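Local coordinates for protein PilM (Pseudomonas aeruginosa, PDB 3HG9) that is of unknown function but, as a PilM-family protein linked to a plasmid, probably takes part in building or operating a type IV pilus, at residues B[20-25]-B[45-50]; B[56-61]-B[69-74]; B[11-16]-B[78-83]. One frame throughout, in Å; residues are numbered along the deposited sequence.

Contact 1. Residues B[20-25]-B[45-50]; sequences LLYRSR and LGLPAW
The loop between helix 12-31 and strand 57-62 doubles back over one side of that helix, and L45, L47 and P48 are the residues it lays on L21, Y22 and R25. L47 sits in the middle with its two methyls divided: CD1 lies 4.0 Å from Y22 CD1, meeting the ring obliquely, while CD2 presses to 3.3 Å from R25 CG and also faces the L21 branch. L45 meets the same ring nearer the hydroxyl end, its CD2 only 3.3 Å from Y22 CE1, so both leucines reach the CD1-CE1 part of the ring, each obliquely. R25 is folded at the start of its chain (chi1 -63°, chi2 -55°), and this bend brings its aliphatic part alongside L47, the two chains running past each other in opposite directions. G46 O stands over one face of the R25 guanidinium, 4.0 Å from R25 CZ, and R25 NH2 is 3.9 Å from P48 CD. Farther out, L21 CD1 approaches W50 CH2 at 4.1 Å, and P48 CB rests over the indole face near its rim. D42 and A68 of strand 65-70 also pack on Y22, a buried residue. The loop is thus held to the helix by methyl, ring and methylene packing; the R25 charge lies close to a carbonyl oxygen, which probably adds a weak electrostatic pull.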
ATOM      1  N   LEU B  20     -10.833  -2.693   8.465  1.00 28.55           N
ATOM      2  CA  LEU B  20      -9.423  -3.095   8.195  1.00 29.12           C
ATOM      3  C   LEU B  20      -9.264  -4.550   8.564  1.00 30.75           C
ATOM      4  O   LEU B  20      -8.609  -5.378   7.853  1.00 32.77           O
ATOM      5  CB  LEU B  20      -8.442  -2.240   8.997  1.00 26.59           C
ATOM      6  CG  LEU B  20      -8.533  -0.932   8.300  1.00 25.01           C
ATOM      7  CD1 LEU B  20      -7.635   0.116   8.897  1.00 31.55           C
ATOM      8  CD2 LEU B  20      -8.278  -1.163   6.769  1.00 23.13           C
ATOM      9  N   LEU B  21      -9.913  -4.877   9.661  1.00 30.67           N
ATOM     10  CA  LEU B  21      -9.832  -6.211  10.154  1.00 31.40           C
ATOM     11  C   LEU B  21     -10.481  -7.214   9.188  1.00 30.66           C
ATOM     12  O   LEU B  21      -9.974  -8.333   9.011  1.00 29.46           O
ATOM     13  CB  LEU B  21     -10.524  -6.222  11.484  1.00 32.15           C
ATOM     14  CG  LEU B  21     -10.552  -7.530  12.203  1.00 35.86           C
ATOM     15  CD1 LEU B  21     -10.865  -7.084  13.614  1.00 39.92           C
ATOM     16  CD2 LEU B  21     -11.627  -8.482  11.623  1.00 35.18           C
ATOM     17  N   TYR B  22     -11.603  -6.835   8.576  1.00 31.44           N
ATOM     18  CA  TYR B  22     -12.318  -7.747   7.613  1.00 30.85           C
ATOM     19  C   TYR B  22     -11.472  -7.876   6.372  1.00 31.26           C
ATOM     20  O   TYR B  22     -11.209  -8.978   5.868  1.00 29.58           O
ATOM     21  CB  TYR B  22     -13.618  -7.126   7.212  1.00 30.53           C
ATOM     22  CG  TYR B  22     -14.491  -7.924   6.293  1.00 26.56           C
ATOM     23  CD1 TYR B  22     -15.363  -8.877   6.788  1.00 25.20           C
ATOM     24  CD2 TYR B  22     -14.548  -7.619   4.925  1.00 27.83           C
ATOM     25  CE1 TYR B  22     -16.229  -9.621   5.888  1.00 27.18           C
ATOM     26  CE2 TYR B  22     -15.409  -8.318   4.030  1.00 25.83           C
ATOM     27  CZ  TYR B  22     -16.222  -9.310   4.508  1.00 23.23           C
ATOM     28  OH  TYR B  22     -17.059  -9.951   3.623  1.00 28.04           O
ATOM     29  N   ARG B  23     -10.999  -6.721   5.918  1.00 32.39           N
ATOM     30  CA  ARG B  23     -10.079  -6.680   4.798  1.00 33.71           C
ATOM     31  C   ARG B  23      -8.961  -7.735   4.907  1.00 35.17           C
ATOM     32  O   ARG B  23      -8.625  -8.456   3.929  1.00 36.87           O
ATOM     33  CB  ARG B  23      -9.445  -5.274   4.619  1.00 33.42           C
ATOM     34  CG  ARG B  23      -8.634  -5.213   3.296  1.00 32.05           C
ATOM     35  CD  ARG B  23      -8.057  -3.883   3.000  1.00 34.52           C
ATOM     36  NE  ARG B  23      -6.767  -3.680   3.670  1.00 34.91           N
ATOM     37  CZ  ARG B  23      -5.955  -2.649   3.438  1.00 37.76           C
ATOM     38  NH1 ARG B  23      -6.315  -1.750   2.534  1.00 35.54           N
ATOM     39  NH2 ARG B  23      -4.787  -2.504   4.120  1.00 37.56           N
ATOM     40  N   SER B  24      -8.357  -7.832   6.074  1.00 34.82           N
ATOM     41  CA  SER B  24      -7.212  -8.710   6.162  1.00 34.11           C
ATOM     42  C   SER B  24      -7.596 -10.160   6.073  1.00 34.60           C
ATOM     43  O   SER B  24      -6.806 -10.974   5.584  1.00 35.96           O
ATOM     44  CB  SER B  24      -6.456  -8.434   7.448  1.00 33.55           C
ATOM     45  OG  SER B  24      -5.804  -7.221   7.326  1.00 28.79           O
ATOM     46  N   ARG B  25      -8.783 -10.498   6.572  1.00 35.39           N
ATOM     47  CA  ARG B  25      -9.359 -11.862   6.379  1.00 35.14           C
ATOM     48  C   ARG B  25      -9.595 -12.230   4.943  1.00 34.46           C
ATOM     49  O   ARG B  25      -9.431 -13.365   4.576  1.00 35.06           O
ATOM     50  CB  ARG B  25     -10.673 -11.998   7.114  1.00 35.26           C
ATOM     51  CG  ARG B  25     -10.486 -11.859   8.582  1.00 38.39           C
ATOM     52  CD  ARG B  25      -9.460 -12.855   9.074  1.00 42.41           C
ATOM     53  NE  ARG B  25      -9.426 -12.845  10.530  1.00 45.23           N
ATOM     54  CZ  ARG B  25      -8.694 -13.671  11.265  1.00 48.53           C
ATOM     55  NH1 ARG B  25      -7.930 -14.586  10.662  1.00 49.57           N
ATOM     56  NH2 ARG B  25      -8.730 -13.573  12.597  1.00 50.17           N
ATOM     57  N   LEU B  45     -13.512 -16.940   5.636  1.00 43.57           N
ATOM     58  CA  LEU B  45     -12.818 -15.821   6.308  1.00 43.03           C
ATOM     59  C   LEU B  45     -12.305 -16.230   7.728  1.00 44.21           C
ATOM     60  O   LEU B  45     -11.119 -16.079   8.029  1.00 45.91           O
ATOM     61  CB  LEU B  45     -13.682 -14.547   6.292  1.00 41.69           C
ATOM     62  CG  LEU B  45     -13.963 -13.747   4.999  1.00 37.63           C
ATOM     63  CD1 LEU B  45     -14.706 -14.495   4.048  1.00 34.36           C
ATOM     64  CD2 LEU B  45     -14.813 -12.566   5.267  1.00 36.34           C
ATOM     65  N   GLY B  46     -13.147 -16.798   8.584  1.00 44.82           N
ATOM     66  CA  GLY B  46     -12.642 -17.357   9.861  1.00 44.80           C
ATOM     67  C   GLY B  46     -12.593 -16.261  10.896  1.00 45.26           C
ATOM     68  O   GLY B  46     -11.692 -16.199  11.764  1.00 45.75           O
ATOM     69  N   LEU B  47     -13.559 -15.362  10.764  1.00 44.45           N
ATOM     70  CA  LEU B  47     -13.579 -14.154  11.563  1.00 43.07           C
ATOM     71  C   LEU B  47     -13.696 -14.507  13.052  1.00 43.37           C
ATOM     72  O   LEU B  47     -14.085 -15.640  13.412  1.00 43.98           O
ATOM     73  CB  LEU B  47     -14.731 -13.244  11.090  1.00 42.04           C
ATOM     74  CG  LEU B  47     -14.529 -12.604   9.725  1.00 37.64           C
ATOM     75  CD1 LEU B  47     -15.778 -12.067   9.245  1.00 34.74           C
ATOM     76  CD2 LEU B  47     -13.528 -11.471   9.852  1.00 34.91           C
ATOM     77  N   PRO B  48     -13.316 -13.557  13.922  1.00 43.38           N
ATOM     78  CA  PRO B  48     -13.442 -13.762  15.365  1.00 42.38           C
ATOM     79  C   PRO B  48     -14.865 -14.048  15.839  1.00 41.70           C
ATOM     80  O   PRO B  48     -15.842 -13.562  15.258  1.00 41.74           O
ATOM     81  CB  PRO B  48     -12.945 -12.430  15.972  1.00 43.26           C
ATOM     82  CG  PRO B  48     -12.344 -11.600  14.784  1.00 43.80           C
ATOM     83  CD  PRO B  48     -12.346 -12.481  13.571  1.00 42.79           C
ATOM     84  N   ALA B  49     -14.932 -14.813  16.931  1.00 40.60           N
ATOM     85  CA  ALA B  49     -16.140 -15.219  17.576  1.00 39.51           C
ATOM     86  C   ALA B  49     -16.992 -13.996  17.770  1.00 38.48           C
ATOM     87  O   ALA B  49     -18.113 -13.901  17.214  1.00 37.09           O
ATOM     88  CB  ALA B  49     -15.823 -15.910  18.938  1.00 39.10           C
ATOM     89  N   TRP B  50     -16.419 -13.057  18.531  1.00 37.31           N
ATOM     90  CA  TRP B  50     -17.123 -11.832  18.977  1.00 36.51           C
ATOM     91  C   TRP B  50     -17.597 -10.905  17.851  1.00 35.85           C
ATOM     92  O   TRP B  50     -18.590 -10.190  18.003  1.00 35.06           O
ATOM     93  CB  TRP B  50     -16.207 -11.012  19.875  1.00 36.49           C
ATOM     94  CG  TRP B  50     -14.720 -10.982  19.493  1.00 35.21           C
ATOM     95  CD1 TRP B  50     -13.714 -11.811  19.979  1.00 35.84           C
ATOM     96  CD2 TRP B  50     -14.055 -10.015  18.648  1.00 37.55           C
ATOM     97  NE1 TRP B  50     -12.478 -11.425  19.461  1.00 33.77           N
ATOM     98  CE2 TRP B  50     -12.668 -10.343  18.628  1.00 36.19           C
ATOM     99  CE3 TRP B  50     -14.505  -8.917  17.876  1.00 39.12           C
ATOM    100  CZ2 TRP B  50     -11.733  -9.604  17.878  1.00 36.30           C
ATOM    101  CZ3 TRP B  50     -13.579  -8.198  17.130  1.00 38.82           C
ATOM    102  CH2 TRP B  50     -12.202  -8.529  17.156  1.00 38.90           C
TER

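Contact 2. Residues B[56-61]-B[69-74]; sequences RLQGYI and FIASPP
Q58 and F69 face each other as an antiparallel hydrogen-bonded pair, joined by two backbone bonds running in opposite directions. This is the open end of the beta hairpin made by strands 57-62 and 65-70; Y60 and Y67 continue the pairing toward its turn. Q58 N reaches F69 O at 3.0 Å, with an N-H...O angle of 151°. The return bond, from F69 N to Q58 O, is a short 2.6 Å and straighter, at 166°. On one face of the hairpin, the F69 ring is swung back over the opposite strand: chi1 of 51° sets CG between the backbone N and the carbonyl carbon. Q58 CB then sits over the ring face, offset toward its rim, in a CH-pi contact 3.8 Å from the F69 ring centroid. Y60 CB meets the ring edge in its plane, 3.9 Å from F69 CE2. On the other face, I70 CD1 packs 3.8 Å from L57 CG, and both residues pack on L19 of helix 12-31. The bent chain of R56 crosses I70 obliquely, R56 CD lying 4.0 Å from I70 CG1 and close to CG2 as well. F69 and I70 also pair with an antiparallel strand of the second subunit, so the sheet continues through the dimer interface, where I114 of that subunit packs on F69. Past the paired residues, the extended amide arm of Q58 leans toward A71, with Q58 OE1 3.7 Å from A71 CB.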
ATOM      1  N   ARG B  56     -23.249  -2.724   6.178  1.00 37.86           N
ATOM      2  CA  ARG B  56     -22.814  -2.813   4.795  1.00 35.62           C
ATOM      3  C   ARG B  56     -21.308  -3.110   4.544  1.00 35.54           C
ATOM      4  O   ARG B  56     -20.845  -2.906   3.421  1.00 36.45           O
ATOM      5  CB  ARG B  56     -23.235  -1.511   4.113  1.00 34.37           C
ATOM      6  CG  ARG B  56     -23.484  -0.236   5.055  1.00 32.22           C
ATOM      7  CD  ARG B  56     -22.850  -0.174   6.563  1.00 25.04           C
ATOM      8  NE  ARG B  56     -23.942  -0.478   7.454  1.00 24.88           N
ATOM      9  CZ  ARG B  56     -24.742   0.427   7.992  1.00 28.76           C
ATOM     10  NH1 ARG B  56     -24.477   1.720   7.772  1.00 24.59           N
ATOM     11  NH2 ARG B  56     -25.797   0.032   8.776  1.00 26.16           N
ATOM     12  N   LEU B  57     -20.574  -3.640   5.537  1.00 33.49           N
ATOM     13  CA  LEU B  57     -19.169  -4.119   5.310  1.00 33.05           C
ATOM     14  C   LEU B  57     -19.135  -5.262   4.332  1.00 31.82           C
ATOM     15  O   LEU B  57     -19.453  -6.438   4.661  1.00 30.86           O
ATOM     16  CB  LEU B  57     -18.454  -4.608   6.581  1.00 32.49           C
ATOM     17  CG  LEU B  57     -16.987  -4.232   6.795  1.00 34.32           C
ATOM     18  CD1 LEU B  57     -16.467  -4.921   8.092  1.00 35.13           C
ATOM     19  CD2 LEU B  57     -16.037  -4.392   5.630  1.00 32.24           C
ATOM     20  N   GLN B  58     -18.701  -4.909   3.138  1.00 30.24           N
ATOM     21  CA  GLN B  58     -18.753  -5.817   2.036  1.00 29.66           C
ATOM     22  C   GLN B  58     -17.355  -6.037   1.631  1.00 29.01           C
ATOM     23  O   GLN B  58     -16.539  -5.185   1.878  1.00 29.37           O
ATOM     24  CB  GLN B  58     -19.589  -5.184   0.918  1.00 29.46           C
ATOM     25  CG  GLN B  58     -21.122  -5.258   1.211  1.00 30.87           C
ATOM     26  CD  GLN B  58     -21.905  -5.024  -0.040  1.00 30.55           C
ATOM     27  OE1 GLN B  58     -22.469  -3.922  -0.226  1.00 28.30           O
ATOM     28  NE2 GLN B  58     -21.840  -6.006  -0.984  1.00 26.50           N
ATOM     29  N   GLY B  59     -17.068  -7.180   1.034  1.00 29.30           N
ATOM     30  CA  GLY B  59     -15.752  -7.425   0.525  1.00 30.15           C
ATOM     31  C   GLY B  59     -15.900  -8.097  -0.808  1.00 31.88           C
ATOM     32  O   GLY B  59     -16.962  -8.637  -1.053  1.00 30.95           O
ATOM     33  N   TYR B  60     -14.835  -8.081  -1.643  1.00 33.08           N
ATOM     34  CA  TYR B  60     -14.797  -8.707  -2.984  1.00 35.01           C
ATOM     35  C   TYR B  60     -13.351  -9.174  -3.267  1.00 37.15           C
ATOM     36  O   TYR B  60     -12.399  -8.817  -2.554  1.00 38.36           O
ATOM     37  CB  TYR B  60     -15.248  -7.676  -4.049  1.00 35.54           C
ATOM     38  CG  TYR B  60     -15.770  -8.210  -5.383  1.00 36.62           C
ATOM     39  CD1 TYR B  60     -16.898  -9.042  -5.422  1.00 40.24           C
ATOM     40  CD2 TYR B  60     -15.180  -7.852  -6.611  1.00 34.48           C
ATOM     41  CE1 TYR B  60     -17.400  -9.547  -6.638  1.00 39.87           C
ATOM     42  CE2 TYR B  60     -15.683  -8.343  -7.830  1.00 33.53           C
ATOM     43  CZ  TYR B  60     -16.809  -9.196  -7.827  1.00 38.55           C
ATOM     44  OH  TYR B  60     -17.382  -9.747  -8.966  1.00 37.76           O
ATOM     45  N   ILE B  61     -13.153  -9.962  -4.297  1.00 37.89           N
ATOM     46  CA  ILE B  61     -11.806 -10.222  -4.705  1.00 38.27           C
ATOM     47  C   ILE B  61     -11.958 -10.086  -6.186  1.00 40.43           C
ATOM     48  O   ILE B  61     -13.073 -10.275  -6.756  1.00 39.62           O
ATOM     49  CB  ILE B  61     -11.285 -11.628  -4.275  1.00 38.35           C
ATOM     50  CG1 ILE B  61     -11.214 -11.700  -2.749  1.00 39.17           C
ATOM     51  CG2 ILE B  61      -9.872 -11.935  -4.858  1.00 37.65           C
ATOM     52  CD1 ILE B  61     -11.019 -13.066  -2.166  1.00 38.62           C
ATOM     53  N   PHE B  69     -15.419  -2.880   1.456  1.00 33.24           N
ATOM     54  CA  PHE B  69     -16.057  -1.592   1.231  1.00 33.67           C
ATOM     55  C   PHE B  69     -17.380  -1.367   1.923  1.00 35.55           C
ATOM     56  O   PHE B  69     -18.233  -2.242   1.962  1.00 34.74           O
ATOM     57  CB  PHE B  69     -16.249  -1.325  -0.265  1.00 32.79           C
ATOM     58  CG  PHE B  69     -16.930  -2.437  -1.022  1.00 31.47           C
ATOM     59  CD1 PHE B  69     -18.309  -2.381  -1.287  1.00 25.80           C
ATOM     60  CD2 PHE B  69     -16.172  -3.519  -1.519  1.00 30.41           C
ATOM     61  CE1 PHE B  69     -18.938  -3.389  -2.000  1.00 27.44           C
ATOM     62  CE2 PHE B  69     -16.777  -4.559  -2.236  1.00 28.99           C
ATOM     63  CZ  PHE B  69     -18.193  -4.501  -2.486  1.00 26.85           C
ATOM     64  N   ILE B  70     -17.532  -0.176   2.481  1.00 37.38           N
ATOM     65  CA  ILE B  70     -18.831   0.274   2.931  1.00 39.17           C
ATOM     66  C   ILE B  70     -19.486   1.048   1.811  1.00 40.13           C
ATOM     67  O   ILE B  70     -19.064   2.142   1.449  1.00 40.55           O
ATOM     68  CB  ILE B  70     -18.808   1.027   4.272  1.00 38.95           C
ATOM     69  CG1 ILE B  70     -18.982   0.004   5.388  1.00 39.51           C
ATOM     70  CG2 ILE B  70     -20.024   1.969   4.430  1.00 40.14           C
ATOM     71  CD1 ILE B  70     -17.718  -0.642   5.853  1.00 40.46           C
ATOM     72  N   ALA B  71     -20.531   0.409   1.283  1.00 41.84           N
ATOM     73  CA  ALA B  71     -21.289   0.812   0.099  1.00 42.33           C
ATOM     74  C   ALA B  71     -21.811   2.266   0.109  1.00 43.04           C
ATOM     75  O   ALA B  71     -21.797   2.944  -0.961  1.00 45.00           O
ATOM     76  CB  ALA B  71     -22.432  -0.207  -0.165  1.00 41.70           C
ATOM     77  N   SER B  72     -22.269   2.771   1.253  1.00 41.73           N
ATOM     78  CA  SER B  72     -22.568   4.201   1.307  1.00 41.73           C
ATOM     79  C   SER B  72     -22.217   4.799   2.675  1.00 40.88           C
ATOM     80  O   SER B  72     -22.904   4.565   3.694  1.00 40.77           O
ATOM     81  CB  SER B  72     -23.996   4.541   0.787  1.00 42.16           C
ATOM     82  OG  SER B  72     -24.991   3.615   1.227  1.00 44.78           O
ATOM     83  N   PRO B  73     -21.157   5.604   2.682  1.00 39.86           N
ATOM     84  CA  PRO B  73     -20.365   5.790   3.887  1.00 39.87           C
ATOM     85  C   PRO B  73     -21.033   6.722   4.855  1.00 39.34           C
ATOM     86  O   PRO B  73     -21.931   7.456   4.453  1.00 39.71           O
ATOM     87  CB  PRO B  73     -19.080   6.439   3.360  1.00 39.88           C
ATOM     88  CG  PRO B  73     -19.558   7.257   2.185  1.00 39.38           C
ATOM     89  CD  PRO B  73     -20.802   6.558   1.621  1.00 39.42           C
ATOM     90  N   PRO B  74     -20.661   6.614   6.132  1.00 39.11           N
ATOM     91  CA  PRO B  74     -20.872   7.522   7.266  1.00 39.59           C
ATOM     92  C   PRO B  74     -19.788   8.499   7.230  1.00 39.38           C
ATOM     93  O   PRO B  74     -18.851   8.269   6.492  1.00 41.41           O
ATOM     94  CB  PRO B  74     -20.667   6.620   8.472  1.00 39.66           C
ATOM     95  CG  PRO B  74     -21.183   5.315   8.001  1.00 39.85           C
ATOM     96  CD  PRO B  74     -20.651   5.210   6.579  1.00 39.52           C
TER

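Contact 3. Residues B[11-16]-B[78-83]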
ATOM      1  N   GLU B  11     -16.773   7.510  16.879  1.00 46.29           N
ATOM      2  CA  GLU B  11     -15.836   6.452  16.748  1.00 45.32           C
ATOM      3  C   GLU B  11     -16.189   5.480  15.589  1.00 42.54           C
ATOM      4  O   GLU B  11     -16.038   4.268  15.678  1.00 41.39           O
ATOM      5  CB  GLU B  11     -15.559   5.816  18.112  1.00 47.05           C
ATOM      6  CG  GLU B  11     -14.371   6.481  18.838  1.00 49.85           C
ATOM      7  CD  GLU B  11     -13.103   5.589  18.802  1.00 54.85           C
ATOM      8  OE1 GLU B  11     -13.207   4.391  19.200  1.00 54.74           O
ATOM      9  OE2 GLU B  11     -12.008   6.078  18.392  1.00 55.26           O
ATOM     10  N   VAL B  12     -16.605   6.094  14.485  1.00 39.90           N
ATOM     11  CA  VAL B  12     -16.451   5.544  13.125  1.00 37.71           C
ATOM     12  C   VAL B  12     -15.078   4.941  12.969  1.00 36.57           C
ATOM     13  O   VAL B  12     -14.784   4.256  11.988  1.00 35.87           O
ATOM     14  CB  VAL B  12     -16.702   6.608  12.008  1.00 36.76           C
ATOM     15  CG1 VAL B  12     -18.056   7.239  12.208  1.00 37.85           C
ATOM     16  CG2 VAL B  12     -15.602   7.708  11.946  1.00 35.64           C
ATOM     17  N   ASP B  13     -14.267   5.204  13.984  1.00 35.20           N
ATOM     18  CA  ASP B  13     -12.917   4.719  14.121  1.00 35.52           C
ATOM     19  C   ASP B  13     -12.927   3.214  14.508  1.00 35.14           C
ATOM     20  O   ASP B  13     -12.006   2.432  14.141  1.00 34.95           O
ATOM     21  CB  ASP B  13     -12.241   5.613  15.145  1.00 36.53           C
ATOM     22  CG  ASP B  13     -12.625   7.121  14.934  1.00 40.32           C
ATOM     23  OD1 ASP B  13     -12.146   7.719  13.918  1.00 40.65           O
ATOM     24  OD2 ASP B  13     -13.441   7.681  15.747  1.00 42.69           O
ATOM     25  N   THR B  14     -13.979   2.822  15.229  1.00 32.75           N
ATOM     26  CA  THR B  14     -14.265   1.438  15.484  1.00 31.01           C
ATOM     27  C   THR B  14     -14.705   0.821  14.148  1.00 30.89           C
ATOM     28  O   THR B  14     -14.245  -0.219  13.698  1.00 31.45           O
ATOM     29  CB  THR B  14     -15.451   1.378  16.462  1.00 31.63           C
ATOM     30  OG1 THR B  14     -14.992   1.493  17.810  1.00 28.14           O
ATOM     31  CG2 THR B  14     -16.272   0.061  16.310  1.00 32.54           C
ATOM     32  N   LEU B  15     -15.606   1.469  13.474  1.00 29.77           N
ATOM     33  CA  LEU B  15     -15.992   0.963  12.203  1.00 29.23           C
ATOM     34  C   LEU B  15     -14.843   0.822  11.156  1.00 28.46           C
ATOM     35  O   LEU B  15     -14.838  -0.128  10.341  1.00 28.59           O
ATOM     36  CB  LEU B  15     -17.085   1.876  11.687  1.00 30.02           C
ATOM     37  CG  LEU B  15     -17.695   1.338  10.410  1.00 32.86           C
ATOM     38  CD1 LEU B  15     -18.309  -0.016  10.690  1.00 35.22           C
ATOM     39  CD2 LEU B  15     -18.739   2.339   9.800  1.00 33.79           C
ATOM     40  N   ALA B  16     -13.919   1.789  11.134  1.00 27.16           N
ATOM     41  CA  ALA B  16     -12.796   1.767  10.193  1.00 26.23           C
ATOM     42  C   ALA B  16     -11.868   0.604  10.517  1.00 25.70           C
ATOM     43  O   ALA B  16     -11.484  -0.144   9.630  1.00 25.60           O
ATOM     44  CB  ALA B  16     -12.023   3.104  10.264  1.00 26.66           C
ATOM     45  N   ALA B  78     -13.618   7.698   5.613  1.00 38.83           N
ATOM     46  CA  ALA B  78     -12.490   7.632   4.653  1.00 38.34           C
ATOM     47  C   ALA B  78     -11.249   8.001   5.425  1.00 38.48           C
ATOM     48  O   ALA B  78     -10.298   7.194   5.609  1.00 38.59           O
ATOM     49  CB  ALA B  78     -12.715   8.611   3.519  1.00 38.57           C
ATOM     50  N   ALA B  79     -11.277   9.218   5.938  1.00 38.15           N
ATOM     51  CA  ALA B  79     -10.164   9.699   6.718  1.00 38.17           C
ATOM     52  C   ALA B  79      -9.763   8.631   7.717  1.00 38.59           C
ATOM     53  O   ALA B  79      -8.702   8.005   7.580  1.00 39.04           O
ATOM     54  CB  ALA B  79     -10.532  10.983   7.401  1.00 37.60           C
ATOM     55  N   ALA B  80     -10.632   8.382   8.696  1.00 39.13           N
ATOM     56  CA  ALA B  80     -10.335   7.460   9.796  1.00 39.04           C
ATOM     57  C   ALA B  80      -9.702   6.168   9.299  1.00 39.89           C
ATOM     58  O   ALA B  80      -8.870   5.593  10.002  1.00 41.44           O
ATOM     59  CB  ALA B  80     -11.590   7.152  10.572  1.00 38.59           C
ATOM     60  N   VAL B  81     -10.086   5.707   8.101  1.00 39.92           N
ATOM     61  CA  VAL B  81      -9.539   4.447   7.530  1.00 39.15           C
ATOM     62  C   VAL B  81      -8.184   4.625   6.877  1.00 39.99           C
ATOM     63  O   VAL B  81      -7.331   3.754   6.961  1.00 38.76           O
ATOM     64  CB  VAL B  81     -10.437   3.886   6.410  1.00 39.01           C
ATOM     65  CG1 VAL B  81      -9.648   2.864   5.587  1.00 34.77           C
ATOM     66  CG2 VAL B  81     -11.738   3.259   7.023  1.00 37.78           C
ATOM     67  N   ASP B  82      -8.023   5.732   6.152  1.00 41.11           N
ATOM     68  CA  ASP B  82      -6.774   6.048   5.446  1.00 42.92           C
ATOM     69  C   ASP B  82      -5.690   6.079   6.528  1.00 43.44           C
ATOM     70  O   ASP B  82      -4.629   5.445   6.431  1.00 43.30           O
ATOM     71  CB  ASP B  82      -7.030   7.401   4.777  1.00 43.89           C
ATOM     72  CG  ASP B  82      -5.832   8.011   4.104  1.00 46.22           C
ATOM     73  OD1 ASP B  82      -5.541   7.632   2.921  1.00 50.15           O
ATOM     74  OD2 ASP B  82      -5.290   8.989   4.706  1.00 47.27           O
ATOM     75  N   THR B  83      -6.029   6.739   7.618  1.00 43.84           N
ATOM     76  CA  THR B  83      -5.188   6.755   8.780  1.00 45.50           C
ATOM     77  C   THR B  83      -4.707   5.397   9.261  1.00 45.03           C
ATOM     78  O   THR B  83      -3.520   5.199   9.399  1.00 46.27           O
ATOM     79  CB  THR B  83      -5.915   7.456   9.918  1.00 45.92           C
ATOM     80  OG1 THR B  83      -6.964   8.273   9.349  1.00 48.69           O
ATOM     81  CG2 THR B  83      -4.936   8.302  10.692  1.00 45.85           C
TER
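A16 sets its methyl against one branch of V81, A16 CB lying just 3.3 Å from V81 CG2, a tight fit for two carbons. In V81, CG1 is anti to the backbone N (chi1 163°), which turns CG2 to the side of A16. One residue earlier on the second helix, the A80 methyl points at the first helix and fits among three side chains: A80 CB is 4.1 Å from A16 CB, a looser 4.3 Å from V12 CG2, and 3.4 Å from D13 OD1. The last of these is a carboxylate oxygen resting beside a methyl. Alanine thus stands at the centre on both sides, and the axes of helices 12-16 and 78-83 come within 8.7 Å. V81 also packs on V90 of the second subunit, while its carbonyl O accepts a hydrogen bond from T85 OG1 just after helix 77-83 ends. V12 and A16, four residues apart on the first helix, both meet A80. With a signed crossing angle of -50°, this is a close, alanine-mediated crossing of two alpha helices, a small and mainly apolar one.

How the contacts relate
All three contacts gather round helix 12-31, with centres 13 to 16 Å apart. Contact 3 joins the start of that helix to helix 77-83 and closes a long loop of chain; contacts 1 and 2 are nested inside it, in series. Contact 1 uses the middle of the helix, and the hairpin of contact 2 packs beside it: the Y22 ring bridges the two, its CD2 3.6 Å from L57 CD2. The segments of contacts 2 and 3 only just touch, P74 CG lying 4.3 Å from L15 CD2. Together they pack the loop, the hairpin and the second helix around helix 12-31. Contacts 2 and 3 both touch the second subunit, and R23, within 20-25, forms a salt bridge to D88 of that subunit, so this region contributes to the interface.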